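Local coordinates for N-acetylglucosamine-6-phosphate deacetylase (Thermotoga maritima, PDB 1O12), which probably removes the acetyl group from N-acetylglucosamine-6-phosphate with the help of one bound divalent metal ion per subunit, at residues K108-I113 against D156-M161; G56-H61 against Y331-E336; H143-P146 against R150-S153; E77-L82 against S118-G123. All coordinates share one frame; numbering follows the deposited sequence.

All four contacts belong to the amidohydrolase domain, of the TIM-barrel clan. Interactions 1 and 4, with centres 12 Å apart, touch: helix 99-115 of interaction 1 leads into strand 121-127 of interaction 4, which lies beside strand 159-164, and their segments alternate along the chain. Interaction 2, centred about 17 Å from interaction 1 and 14 Å from interaction 4, joins strand 52-59 to the far later helix 322-336, enclosing the other three. Interaction 3, nested within interaction 1, lies 27 Å from the centres of interactions 2 and 4. Thus three contacts set helices against barrel strands or the turns leading into them, and one joins two parts of the segment following metal ligand Glu-127.

Interaction 1: residues K108-I113 against D156-M161; sequences KARDYI and DSPAKM
The helix 108-113 passes the entrance to strand 159-161 closest at Arg-110 and Pro-158, whose CA atoms are 5.8 Å apart. Pro-158 follows a cis peptide bond and turns its ring toward the helix, where it meets three residues spanning about one turn. Its CG lies 3.7 Å from the backbone N of Arg-110 and 4.0 Å from CB of Ala-109, while its CD rests 3.7 Å from CB of Arg-110. At the other end of the ring, CB of Pro-158 is 4.3 Å from CD1 of Ile-113; an extended chi2 of -179° carries that methyl out to the proline. The side chains meet through carbon alone. In the TIM-barrel architecture of the family, helix 99-115 lies outside the parallel strands, and Ala-109 and Ile-113 also pack on strand 121-127, the neighbour of strand 159-164. Pro-158 is itself tied to that neighbour through a backbone hydrogen bond with Val-124. Arg-110 gives the proline its CB but not its charge: the chain bends at chi3 (61°) and the guanidinium leads away to Asp-111 of the same helix. There NE and NH2 both converge side-on upon a single oxygen, with NH2 2.8 Å from OD1 of Asp-111 and NE 3.2 Å from the same OD1. The oxygen lies in the guanidinium plane, and the bond from NH2 is the straighter of the two, 162° at the hydrogen.

Interaction 2: residues G56-H61 against Y331-E336; sequences GFVDPH and YNSCVE
Val-58 and Ser-333 point their side chains at each other, the valine from strand 57-59 and the serine from helix 331-336. The two methyls of Val-58 meet different helix residues. CG1, anti to the backbone N (chi1 179°), lies 3.7 Å from CB of Ser-333, and CG2 reaches the neighbouring residue, 4.0 Å from SG of Cys-334. Pro-60 adds the edge of its ring, with CD 4.1 Å from OG of Ser-333, so that hydroxyl has carbon atoms of both Val-58 and Pro-60 beside it. Its polar partner is a water, whose O is 2.7 Å from OG of Ser-333 and 2.8 Å from the carbonyl O of Val-58; the buried hydroxyl is thereby linked to the strand backbone. In the TIM barrel of this family the pairing brings the late helix 322-336 against the early barrel strand 52-59, more than 260 residues back in the chain. Beyond Val-58 the chain turns a corner at Pro-60, and an Asx turn spans it: OD1 of Asp-59 accepts from N of His-61 at 3.1 Å. His-61 then hydrogen-bonds through NE2 to Glu-127, a ligand of the iron.

Interaction 3: residues H143-P146 against R150-S153; sequences HIRP and RELS
A salt bridge between Arg-145 and Glu-151 ties together two nearby parts of the long segment that follows barrel strand 121-127. In the TIM-barrel fold this segment continues from the strand end carrying metal ligand Glu-127, and the side chain of Arg-145 lies about 12 Å from that of Glu-127. The arginine comes from a loop without regular structure, the glutamate from the short, weakly bonded helix about 150-152, and their side chains approach from opposite directions. Arg-145 has CG between the backbone N and the carbonyl carbon (chi1 56°), after which the chain runs straight from CG to NE. Glu-151 is likewise extended beyond CG and brings its carboxylate to the guanidinium edge. The grip is side-on, edge to edge: NE of Arg-145 sits between the two carboxylate oxygens, 2.8 Å from OE1 and 2.9 Å from OE2 of Glu-151, and NH2 adds a bond of 2.6 Å to OE1. All three come on the syn side, the NH2 bond tilted 32° out of the carboxylate plane. OE1 also hydrogen-bonds to the hydroxyl of Tyr-130, and Met-102 and Leu-99 of helix 99-115 pack on the arginine and the glutamate respectively. The arginine's charge would probably keep this buried carboxylate ionised. NH1 of Arg-145 hydrogen-bonds to the carbonyl O of Thr-97, just before helix 99-115, and the same NH1 of Arg-145 makes a weak bond, 2.6 Å long but bent to 127°, to O of His-143 in its own loop.

Interaction 4: residues E77-L82 against S118-G123; sequences EMEEFL and STSLLG
OE2 of Glu-79 is held by two hydroxyls: OG1 of Thr-119 donates to it at 2.5 Å, a very short length that is probably uncertain, and OH of Tyr-112, on helix 99-115, is hydrogen-bonded to the same oxygen. The carboxylate reaches across from helix 77-82 on a fully extended chain, with CG anti to the backbone N (chi1 173°), and crosses the threonine side chain at a slant. Its second oxygen comes over the loop backbone, where N of Ser-120 makes a weak bond of 3.4 Å to OE1 of Glu-79; Tyr-83 adds its hydroxyl to OE1. Ser-120 packs beside the stem of the glutamate, with its OG 3.2 Å from CG of Glu-79, and this OG has a weak hydrogen bond of its own to Tyr-83. Thr-119 also does duty within its own segment. Its OG1 accepts from N of Leu-121 at 2.9 Å, almost straight at 172°, which makes an ST turn just as the chain enters strand 121-123. The contact thus joins helix 75-83, on the outside of the TIM barrel, to the turn at the start of barrel strand 121-127. The ST-turn bond, with the link to Glu-79, probably limits rotation of the threonine hydroxyl. Three hydroxyls and, weakly, a peptide N-H lie at the carboxylate; where they donate, they would probably favour its charged form.

Interaction 1: residues K108-I113 against D156-M161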
loop_
_atom_site.group_PDB
_atom_site.type_symbol
_atom_site.label_atom_id
_atom_site.label_comp_id
_atom_site.label_asym_id
_atom_site.label_seq_id
_atom_site.Cartn_x
_atom_site.Cartn_y
_atom_site.Cartn_z
ATOM N N LYS A 108 -24.790 -24.240 -22.071
ATOM C CA LYS A 108 -24.013 -24.423 -23.283
ATOM C C LYS A 108 -22.527 -24.668 -23.010
ATOM O O LYS A 108 -21.836 -25.356 -23.783
ATOM C CB LYS A 108 -24.178 -23.223 -24.187
ATOM C CG LYS A 108 -25.562 -23.089 -24.808
ATOM C CD LYS A 108 -25.515 -21.957 -25.848
ATOM C CE LYS A 108 -26.864 -21.674 -26.485
ATOM N NZ LYS A 108 -26.695 -20.839 -27.719
ATOM N N ALA A 109 -22.020 -24.110 -21.918
ATOM C CA ALA A 109 -20.624 -24.325 -21.584
ATOM C C ALA A 109 -20.494 -25.790 -21.124
ATOM O O ALA A 109 -19.520 -26.481 -21.474
ATOM C CB ALA A 109 -20.185 -23.351 -20.469
ATOM N N ARG A 110 -21.480 -26.251 -20.351
ATOM C CA ARG A 110 -21.513 -27.628 -19.862
ATOM C C ARG A 110 -21.527 -28.599 -21.052
ATOM O O ARG A 110 -20.819 -29.603 -21.037
ATOM C CB ARG A 110 -22.765 -27.871 -19.001
ATOM C CG ARG A 110 -22.887 -29.289 -18.344
ATOM C CD ARG A 110 -24.383 -29.654 -18.084
ATOM N NE ARG A 110 -25.157 -29.693 -19.337
ATOM C CZ ARG A 110 -26.485 -29.653 -19.428
ATOM N NH1 ARG A 110 -27.233 -29.578 -18.344
ATOM N NH2 ARG A 110 -27.069 -29.646 -20.614
ATOM N N ASP A 111 -22.323 -28.292 -22.075
ATOM C CA ASP A 111 -22.399 -29.156 -23.246
ATOM C C ASP A 111 -21.105 -29.055 -24.047
ATOM O O ASP A 111 -20.634 -30.041 -24.651
ATOM C CB ASP A 111 -23.571 -28.767 -24.167
ATOM C CG ASP A 111 -24.936 -28.976 -23.534
ATOM O OD1 ASP A 111 -25.067 -29.770 -22.572
ATOM O OD2 ASP A 111 -25.896 -28.349 -24.026
ATOM N N TYR A 112 -20.546 -27.847 -24.080
ATOM C CA TYR A 112 -19.319 -27.618 -24.802
ATOM C C TYR A 112 -18.172 -28.385 -24.145
ATOM O O TYR A 112 -17.282 -28.883 -24.823
ATOM C CB TYR A 112 -18.992 -26.128 -24.825
ATOM C CG TYR A 112 -17.744 -25.830 -25.619
ATOM C CD1 TYR A 112 -17.806 -25.692 -26.996
ATOM C CD2 TYR A 112 -16.493 -25.743 -24.997
ATOM C CE1 TYR A 112 -16.673 -25.474 -27.747
ATOM C CE2 TYR A 112 -15.342 -25.523 -25.736
ATOM C CZ TYR A 112 -15.432 -25.385 -27.121
ATOM O OH TYR A 112 -14.305 -25.128 -27.906
ATOM N N ILE A 113 -18.195 -28.512 -22.825
ATOM C CA ILE A 113 -17.093 -29.210 -22.178
ATOM C C ILE A 113 -17.175 -30.725 -22.393
ATOM O O ILE A 113 -16.144 -31.409 -22.534
ATOM C CB ILE A 113 -17.022 -28.812 -20.672
ATOM C CG1 ILE A 113 -16.614 -27.329 -20.599
ATOM C CG2 ILE A 113 -16.102 -29.774 -19.891
ATOM C CD1 ILE A 113 -16.454 -26.737 -19.186
ATOM N N ASP A 156 -23.991 -23.759 -10.281
ATOM C CA ASP A 156 -23.200 -24.945 -10.016
ATOM C C ASP A 156 -22.363 -25.223 -11.274
ATOM O O ASP A 156 -22.365 -24.433 -12.224
ATOM C CB ASP A 156 -24.148 -26.128 -9.720
ATOM C CG ASP A 156 -23.455 -27.292 -8.989
ATOM O OD1 ASP A 156 -24.189 -28.180 -8.478
ATOM O OD2 ASP A 156 -22.198 -27.329 -8.925
ATOM N N SER A 157 -21.660 -26.353 -11.288
ATOM C CA SER A 157 -20.831 -26.695 -12.435
ATOM C C SER A 157 -21.715 -26.460 -13.637
ATOM O O SER A 157 -22.875 -26.864 -13.633
ATOM C CB SER A 157 -20.387 -28.158 -12.350
ATOM O OG SER A 157 -19.220 -28.375 -13.118
ATOM N N PRO A 158 -21.172 -25.860 -14.706
ATOM C CA PRO A 158 -19.782 -25.411 -14.835
ATOM C C PRO A 158 -19.359 -24.019 -14.318
ATOM O O PRO A 158 -18.395 -23.446 -14.810
ATOM C CB PRO A 158 -19.518 -25.578 -16.328
ATOM C CG PRO A 158 -20.809 -25.150 -16.921
ATOM C CD PRO A 158 -21.857 -25.808 -16.011
ATOM N N ALA A 159 -20.070 -23.465 -13.348
ATOM C CA ALA A 159 -19.624 -22.189 -12.800
ATOM C C ALA A 159 -18.339 -22.550 -12.045
ATOM O O ALA A 159 -18.269 -23.607 -11.406
ATOM C CB ALA A 159 -20.656 -21.626 -11.832
ATOM N N LYS A 160 -17.331 -21.690 -12.111
ATOM C CA LYS A 160 -16.082 -21.971 -11.434
ATOM C C LYS A 160 -15.659 -20.842 -10.543
ATOM O O LYS A 160 -14.885 -21.037 -9.616
ATOM C CB LYS A 160 -14.978 -22.251 -12.447
ATOM C CG LYS A 160 -15.182 -23.571 -13.190
ATOM C CD LYS A 160 -15.142 -24.769 -12.255
ATOM C CE LYS A 160 -15.571 -26.073 -12.954
ATOM N NZ LYS A 160 -15.665 -27.257 -12.043
HETATM N N MSE A 161 -16.184 -19.656 -10.818
HETATM C CA MSE A 161 -15.818 -18.479 -10.057
HETATM C C MSE A 161 -16.985 -17.512 -10.028
HETATM O O MSE A 161 -17.810 -17.491 -10.933
HETATM C CB MSE A 161 -14.601 -17.820 -10.693
HETATM C CG MSE A 161 -14.068 -16.685 -9.900
HETATM SE SE MSE A 161 -12.360 -16.043 -10.558
HETATM C CE MSE A 161 -11.165 -17.428 -9.880
#

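Interaction 2: residues G56-H61 against Y331-E336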
loop_
_atom_site.group_PDB
_atom_site.type_symbol
_atom_site.label_atom_id
_atom_site.label_comp_id
_atom_site.label_asym_id
_atom_site.label_seq_id
_atom_site.Cartn_x
_atom_site.Cartn_y
_atom_site.Cartn_z
ATOM N N GLY A 56 1.331 -23.179 -19.250
ATOM C CA GLY A 56 0.311 -22.539 -20.061
ATOM C C GLY A 56 -0.402 -21.448 -19.259
ATOM O O GLY A 56 -0.799 -21.673 -18.127
ATOM N N PHE A 57 -0.541 -20.264 -19.845
ATOM C CA PHE A 57 -1.198 -19.147 -19.184
ATOM C C PHE A 57 -2.634 -19.516 -18.846
ATOM O O PHE A 57 -3.234 -20.373 -19.503
ATOM C CB PHE A 57 -1.189 -17.914 -20.082
ATOM C CG PHE A 57 0.195 -17.424 -20.418
ATOM C CD1 PHE A 57 0.440 -16.750 -21.616
ATOM C CD2 PHE A 57 1.258 -17.634 -19.534
ATOM C CE1 PHE A 57 1.719 -16.295 -21.926
ATOM C CE2 PHE A 57 2.542 -17.185 -19.833
ATOM C CZ PHE A 57 2.773 -16.518 -21.025
ATOM N N VAL A 58 -3.159 -18.847 -17.819
ATOM C CA VAL A 58 -4.500 -19.038 -17.327
ATOM C C VAL A 58 -5.213 -17.681 -17.210
ATOM O O VAL A 58 -4.738 -16.785 -16.494
ATOM C CB VAL A 58 -4.463 -19.724 -15.934
ATOM C CG1 VAL A 58 -5.891 -19.891 -15.416
ATOM C CG2 VAL A 58 -3.715 -21.096 -16.025
ATOM N N ASP A 59 -6.349 -17.521 -17.903
ATOM C CA ASP A 59 -7.093 -16.265 -17.844
ATOM C C ASP A 59 -8.444 -16.566 -17.211
ATOM O O ASP A 59 -9.343 -17.076 -17.865
ATOM C CB ASP A 59 -7.302 -15.657 -19.239
ATOM C CG ASP A 59 -7.729 -14.191 -19.168
ATOM O OD1 ASP A 59 -8.100 -13.762 -18.061
ATOM O OD2 ASP A 59 -7.706 -13.471 -20.192
ATOM N N PRO A 60 -8.604 -16.218 -15.923
ATOM C CA PRO A 60 -9.859 -16.475 -15.216
ATOM C C PRO A 60 -10.879 -15.381 -15.393
ATOM O O PRO A 60 -11.971 -15.451 -14.828
ATOM C CB PRO A 60 -9.397 -16.595 -13.771
ATOM C CG PRO A 60 -8.329 -15.507 -13.694
ATOM C CD PRO A 60 -7.571 -15.686 -14.999
ATOM N N HIS A 61 -10.529 -14.372 -16.186
ATOM C CA HIS A 61 -11.423 -13.240 -16.374
ATOM C C HIS A 61 -11.336 -12.643 -17.769
ATOM O O HIS A 61 -10.533 -11.743 -18.004
ATOM C CB HIS A 61 -11.093 -12.158 -15.336
ATOM C CG HIS A 61 -12.166 -11.136 -15.172
ATOM N ND1 HIS A 61 -12.211 -10.269 -14.102
ATOM C CD2 HIS A 61 -13.241 -10.836 -15.940
ATOM C CE1 HIS A 61 -13.265 -9.480 -14.214
ATOM N NE2 HIS A 61 -13.907 -9.805 -15.319
ATOM N N TYR A 331 0.379 -20.018 -12.347
ATOM C CA TYR A 331 0.411 -20.710 -11.070
ATOM C C TYR A 331 -0.554 -20.178 -9.997
ATOM O O TYR A 331 -1.257 -20.967 -9.358
ATOM C CB TYR A 331 1.844 -20.746 -10.516
ATOM C CG TYR A 331 1.966 -21.531 -9.240
ATOM C CD1 TYR A 331 1.734 -22.913 -9.222
ATOM C CD2 TYR A 331 2.277 -20.898 -8.044
ATOM C CE1 TYR A 331 1.809 -23.648 -8.045
ATOM C CE2 TYR A 331 2.363 -21.617 -6.851
ATOM C CZ TYR A 331 2.126 -22.989 -6.865
ATOM O OH TYR A 331 2.202 -23.691 -5.692
ATOM N N ASN A 332 -0.591 -18.865 -9.784
ATOM C CA ASN A 332 -1.486 -18.330 -8.781
ATOM C C ASN A 332 -2.959 -18.718 -9.035
ATOM O O ASN A 332 -3.651 -19.134 -8.113
ATOM C CB ASN A 332 -1.316 -16.807 -8.657
ATOM C CG ASN A 332 0.071 -16.408 -8.083
ATOM O OD1 ASN A 332 0.750 -17.220 -7.440
ATOM N ND2 ASN A 332 0.478 -15.151 -8.305
ATOM N N SER A 333 -3.433 -18.629 -10.273
ATOM C CA SER A 333 -4.827 -18.992 -10.557
ATOM C C SER A 333 -5.017 -20.469 -10.328
ATOM O O SER A 333 -6.014 -20.894 -9.760
ATOM C CB SER A 333 -5.201 -18.712 -12.014
ATOM O OG SER A 333 -4.948 -17.378 -12.367
ATOM N N CYS A 334 -4.059 -21.254 -10.798
ATOM C CA CYS A 334 -4.152 -22.680 -10.641
ATOM C C CYS A 334 -4.343 -23.025 -9.177
ATOM O O CYS A 334 -5.133 -23.901 -8.850
ATOM C CB CYS A 334 -2.891 -23.367 -11.184
ATOM S SG CYS A 334 -2.821 -23.496 -12.980
ATOM N N VAL A 335 -3.632 -22.333 -8.291
ATOM C CA VAL A 335 -3.752 -22.611 -6.869
ATOM C C VAL A 335 -5.136 -22.226 -6.397
ATOM O O VAL A 335 -5.736 -22.925 -5.592
ATOM C CB VAL A 335 -2.680 -21.842 -6.022
ATOM C CG1 VAL A 335 -3.042 -21.901 -4.527
ATOM C CG2 VAL A 335 -1.293 -22.457 -6.243
ATOM N N GLU A 336 -5.671 -21.134 -6.914
ATOM C CA GLU A 336 -6.992 -20.721 -6.463
ATOM C C GLU A 336 -8.072 -21.691 -6.892
ATOM O O GLU A 336 -8.970 -22.033 -6.126
ATOM C CB GLU A 336 -7.344 -19.333 -6.995
ATOM C CG GLU A 336 -6.417 -18.264 -6.548
ATOM C CD GLU A 336 -6.964 -16.880 -6.811
ATOM O OE1 GLU A 336 -7.330 -16.552 -7.979
ATOM O OE2 GLU A 336 -7.026 -16.113 -5.823
HETATM O O HOH W 1 -3.652 -15.773 -14.140
#

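Interaction 3: residues H143-P146 against R150-S153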
loop_
_atom_site.group_PDB
_atom_site.type_symbol
_atom_site.label_atom_id
_atom_site.label_comp_id
_atom_site.label_asym_id
_atom_site.label_seq_id
_atom_site.Cartn_x
_atom_site.Cartn_y
_atom_site.Cartn_z
ATOM N N HIS A 143 -30.077 -5.482 -14.129
ATOM C CA HIS A 143 -29.898 -6.893 -13.754
ATOM C C HIS A 143 -29.299 -7.110 -12.355
ATOM O O HIS A 143 -29.474 -8.168 -11.767
ATOM C CB HIS A 143 -29.041 -7.615 -14.804
ATOM C CG HIS A 143 -29.656 -7.649 -16.174
ATOM N ND1 HIS A 143 -30.886 -8.227 -16.427
ATOM C CD2 HIS A 143 -29.178 -7.245 -17.377
ATOM C CE1 HIS A 143 -31.132 -8.184 -17.726
ATOM N NE2 HIS A 143 -30.111 -7.593 -18.327
ATOM N N ILE A 144 -28.604 -6.099 -11.835
ATOM C CA ILE A 144 -27.978 -6.164 -10.520
ATOM C C ILE A 144 -29.050 -6.378 -9.451
ATOM O O ILE A 144 -30.026 -5.644 -9.391
ATOM C CB ILE A 144 -27.190 -4.856 -10.191
ATOM C CG1 ILE A 144 -26.173 -4.556 -11.303
ATOM C CG2 ILE A 144 -26.471 -5.006 -8.832
ATOM C CD1 ILE A 144 -25.180 -3.457 -10.962
ATOM N N ARG A 145 -28.854 -7.366 -8.590
ATOM C CA ARG A 145 -29.841 -7.653 -7.568
ATOM C C ARG A 145 -29.163 -8.502 -6.510
ATOM O O ARG A 145 -28.057 -9.018 -6.730
ATOM C CB ARG A 145 -30.978 -8.456 -8.195
ATOM C CG ARG A 145 -30.447 -9.730 -8.860
ATOM C CD ARG A 145 -31.516 -10.487 -9.609
ATOM N NE ARG A 145 -31.022 -11.718 -10.238
ATOM C CZ ARG A 145 -30.380 -11.780 -11.404
ATOM N NH1 ARG A 145 -30.135 -10.673 -12.100
ATOM N NH2 ARG A 145 -29.993 -12.958 -11.885
ATOM N N PRO A 146 -29.811 -8.662 -5.345
ATOM C CA PRO A 146 -29.236 -9.473 -4.271
ATOM C C PRO A 146 -29.458 -10.940 -4.564
ATOM O O PRO A 146 -30.365 -11.317 -5.300
ATOM C CB PRO A 146 -30.012 -9.024 -3.041
ATOM C CG PRO A 146 -31.359 -8.741 -3.610
ATOM C CD PRO A 146 -31.040 -7.987 -4.886
ATOM N N ARG A 150 -33.666 -18.939 -4.386
ATOM C CA ARG A 150 -34.175 -19.411 -5.672
ATOM C C ARG A 150 -33.084 -19.392 -6.745
ATOM O O ARG A 150 -33.018 -20.285 -7.589
ATOM C CB ARG A 150 -35.343 -18.526 -6.119
ATOM C CG ARG A 150 -35.898 -18.787 -7.535
ATOM C CD ARG A 150 -37.002 -17.756 -7.865
ATOM N NE ARG A 150 -37.960 -17.647 -6.754
ATOM C CZ ARG A 150 -38.999 -16.800 -6.691
ATOM N NH1 ARG A 150 -39.252 -15.948 -7.687
ATOM N NH2 ARG A 150 -39.798 -16.809 -5.620
ATOM N N GLU A 151 -32.228 -18.373 -6.737
ATOM C CA GLU A 151 -31.171 -18.333 -7.739
ATOM C C GLU A 151 -29.972 -19.174 -7.312
ATOM O O GLU A 151 -29.339 -19.831 -8.133
ATOM C CB GLU A 151 -30.739 -16.890 -8.020
ATOM C CG GLU A 151 -31.758 -16.115 -8.815
ATOM C CD GLU A 151 -31.340 -14.679 -9.062
ATOM O OE1 GLU A 151 -30.396 -14.455 -9.860
ATOM O OE2 GLU A 151 -31.954 -13.776 -8.442
ATOM N N LEU A 152 -29.672 -19.170 -6.027
ATOM C CA LEU A 152 -28.549 -19.933 -5.562
ATOM C C LEU A 152 -28.626 -21.359 -6.110
ATOM O O LEU A 152 -27.599 -21.983 -6.395
ATOM C CB LEU A 152 -28.545 -19.969 -4.046
ATOM C CG LEU A 152 -27.222 -20.487 -3.484
ATOM C CD1 LEU A 152 -26.166 -19.355 -3.620
ATOM C CD2 LEU A 152 -27.381 -20.928 -2.014
ATOM N N SER A 153 -29.846 -21.865 -6.282
ATOM C CA SER A 153 -30.037 -23.233 -6.769
ATOM C C SER A 153 -29.686 -23.467 -8.238
ATOM O O SER A 153 -29.609 -24.605 -8.675
ATOM C CB SER A 153 -31.487 -23.696 -6.523
ATOM O OG SER A 153 -32.368 -23.255 -7.549
#

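Interaction 4: residues E77-L82 against S118-G123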
loop_
_atom_site.group_PDB
_atom_site.type_symbol
_atom_site.label_atom_id
_atom_site.label_comp_id
_atom_site.label_asym_id
_atom_site.label_seq_id
_atom_site.Cartn_x
_atom_site.Cartn_y
_atom_site.Cartn_z
ATOM N N GLU A 77 -14.693 -20.272 -30.630
ATOM C CA GLU A 77 -13.913 -19.178 -31.200
ATOM C C GLU A 77 -12.928 -18.653 -30.173
ATOM O O GLU A 77 -11.738 -18.499 -30.476
ATOM C CB GLU A 77 -14.797 -18.023 -31.705
ATOM C CG GLU A 77 -15.591 -18.348 -32.944
ATOM C CD GLU A 77 -16.787 -19.217 -32.632
ATOM O OE1 GLU A 77 -17.412 -19.736 -33.587
ATOM O OE2 GLU A 77 -17.118 -19.379 -31.429
HETATM N N MSE A 78 -13.417 -18.386 -28.964
HETATM C CA MSE A 78 -12.550 -17.888 -27.906
HETATM C C MSE A 78 -11.379 -18.833 -27.680
HETATM O O MSE A 78 -10.219 -18.397 -27.681
HETATM C CB MSE A 78 -13.343 -17.723 -26.618
HETATM C CG MSE A 78 -14.394 -16.642 -26.718
HETATM SE SE MSE A 78 -15.526 -16.377 -25.137
HETATM C CE MSE A 78 -14.212 -15.585 -23.925
ATOM N N GLU A 79 -11.669 -20.127 -27.519
ATOM C CA GLU A 79 -10.614 -21.099 -27.262
ATOM C C GLU A 79 -9.487 -21.083 -28.289
ATOM O O GLU A 79 -8.309 -20.972 -27.950
ATOM C CB GLU A 79 -11.180 -22.511 -27.197
ATOM C CG GLU A 79 -10.109 -23.599 -27.110
ATOM C CD GLU A 79 -10.677 -24.985 -26.784
ATOM O OE1 GLU A 79 -9.892 -25.957 -26.728
ATOM O OE2 GLU A 79 -11.910 -25.109 -26.580
ATOM N N GLU A 80 -9.880 -21.213 -29.544
ATOM C CA GLU A 80 -8.978 -21.247 -30.658
ATOM C C GLU A 80 -8.073 -19.993 -30.681
ATOM O O GLU A 80 -6.860 -20.094 -30.890
ATOM C CB GLU A 80 -9.823 -21.391 -31.936
ATOM C CG GLU A 80 -9.047 -21.685 -33.200
ATOM C CD GLU A 80 -7.845 -22.615 -32.962
ATOM O OE1 GLU A 80 -8.002 -23.678 -32.298
ATOM O OE2 GLU A 80 -6.739 -22.273 -33.452
ATOM N N PHE A 81 -8.627 -18.811 -30.454
ATOM C CA PHE A 81 -7.768 -17.635 -30.472
ATOM C C PHE A 81 -6.790 -17.612 -29.300
ATOM O O PHE A 81 -5.598 -17.343 -29.476
ATOM C CB PHE A 81 -8.585 -16.350 -30.438
ATOM C CG PHE A 81 -7.739 -15.124 -30.464
ATOM C CD1 PHE A 81 -7.018 -14.789 -31.612
ATOM C CD2 PHE A 81 -7.578 -14.346 -29.319
ATOM C CE1 PHE A 81 -6.130 -13.690 -31.624
ATOM C CE2 PHE A 81 -6.691 -13.249 -29.320
ATOM C CZ PHE A 81 -5.967 -12.925 -30.478
ATOM N N LEU A 82 -7.314 -17.889 -28.103
ATOM C CA LEU A 82 -6.514 -17.883 -26.883
ATOM C C LEU A 82 -5.225 -18.701 -26.935
ATOM O O LEU A 82 -4.238 -18.360 -26.261
ATOM C CB LEU A 82 -7.377 -18.316 -25.699
ATOM C CG LEU A 82 -8.438 -17.255 -25.413
ATOM C CD1 LEU A 82 -9.123 -17.567 -24.113
ATOM C CD2 LEU A 82 -7.801 -15.874 -25.353
ATOM N N SER A 118 -10.906 -32.074 -24.073
ATOM C CA SER A 118 -9.569 -31.563 -23.831
ATOM C C SER A 118 -9.470 -30.016 -23.990
ATOM O O SER A 118 -8.373 -29.459 -24.085
ATOM C CB SER A 118 -8.530 -32.284 -24.717
ATOM O OG SER A 118 -8.572 -31.812 -26.046
ATOM N N THR A 119 -10.620 -29.338 -23.984
ATOM C CA THR A 119 -10.687 -27.874 -24.105
ATOM C C THR A 119 -9.969 -27.046 -23.017
ATOM O O THR A 119 -9.718 -27.501 -21.890
ATOM C CB THR A 119 -12.168 -27.365 -24.117
ATOM O OG1 THR A 119 -12.162 -25.946 -24.252
ATOM C CG2 THR A 119 -12.896 -27.707 -22.810
ATOM N N SER A 120 -9.678 -25.805 -23.359
ATOM C CA SER A 120 -9.033 -24.912 -22.417
ATOM C C SER A 120 -10.108 -24.254 -21.539
ATOM O O SER A 120 -9.805 -23.588 -20.560
ATOM C CB SER A 120 -8.177 -23.867 -23.166
ATOM O OG SER A 120 -8.899 -23.227 -24.219
ATOM N N LEU A 121 -11.372 -24.474 -21.869
ATOM C CA LEU A 121 -12.455 -23.896 -21.083
ATOM C C LEU A 121 -12.708 -24.656 -19.774
ATOM O O LEU A 121 -13.213 -25.771 -19.768
ATOM C CB LEU A 121 -13.723 -23.859 -21.912
ATOM C CG LEU A 121 -14.987 -23.442 -21.168
ATOM C CD1 LEU A 121 -14.993 -21.930 -20.959
ATOM C CD2 LEU A 121 -16.219 -23.849 -21.988
ATOM N N LEU A 122 -12.351 -24.041 -18.661
ATOM C CA LEU A 122 -12.533 -24.657 -17.362
ATOM C C LEU A 122 -13.976 -24.484 -16.932
ATOM O O LEU A 122 -14.536 -25.311 -16.232
ATOM C CB LEU A 122 -11.646 -23.979 -16.337
ATOM C CG LEU A 122 -11.114 -24.741 -15.107
ATOM C CD1 LEU A 122 -11.345 -23.907 -13.865
ATOM C CD2 LEU A 122 -11.722 -26.106 -14.982
ATOM N N GLY A 123 -14.578 -23.391 -17.349
ATOM C CA GLY A 123 -15.947 -23.150 -16.962
ATOM C C GLY A 123 -16.367 -21.709 -17.154
ATOM O O GLY A 123 -15.887 -20.998 -18.057
#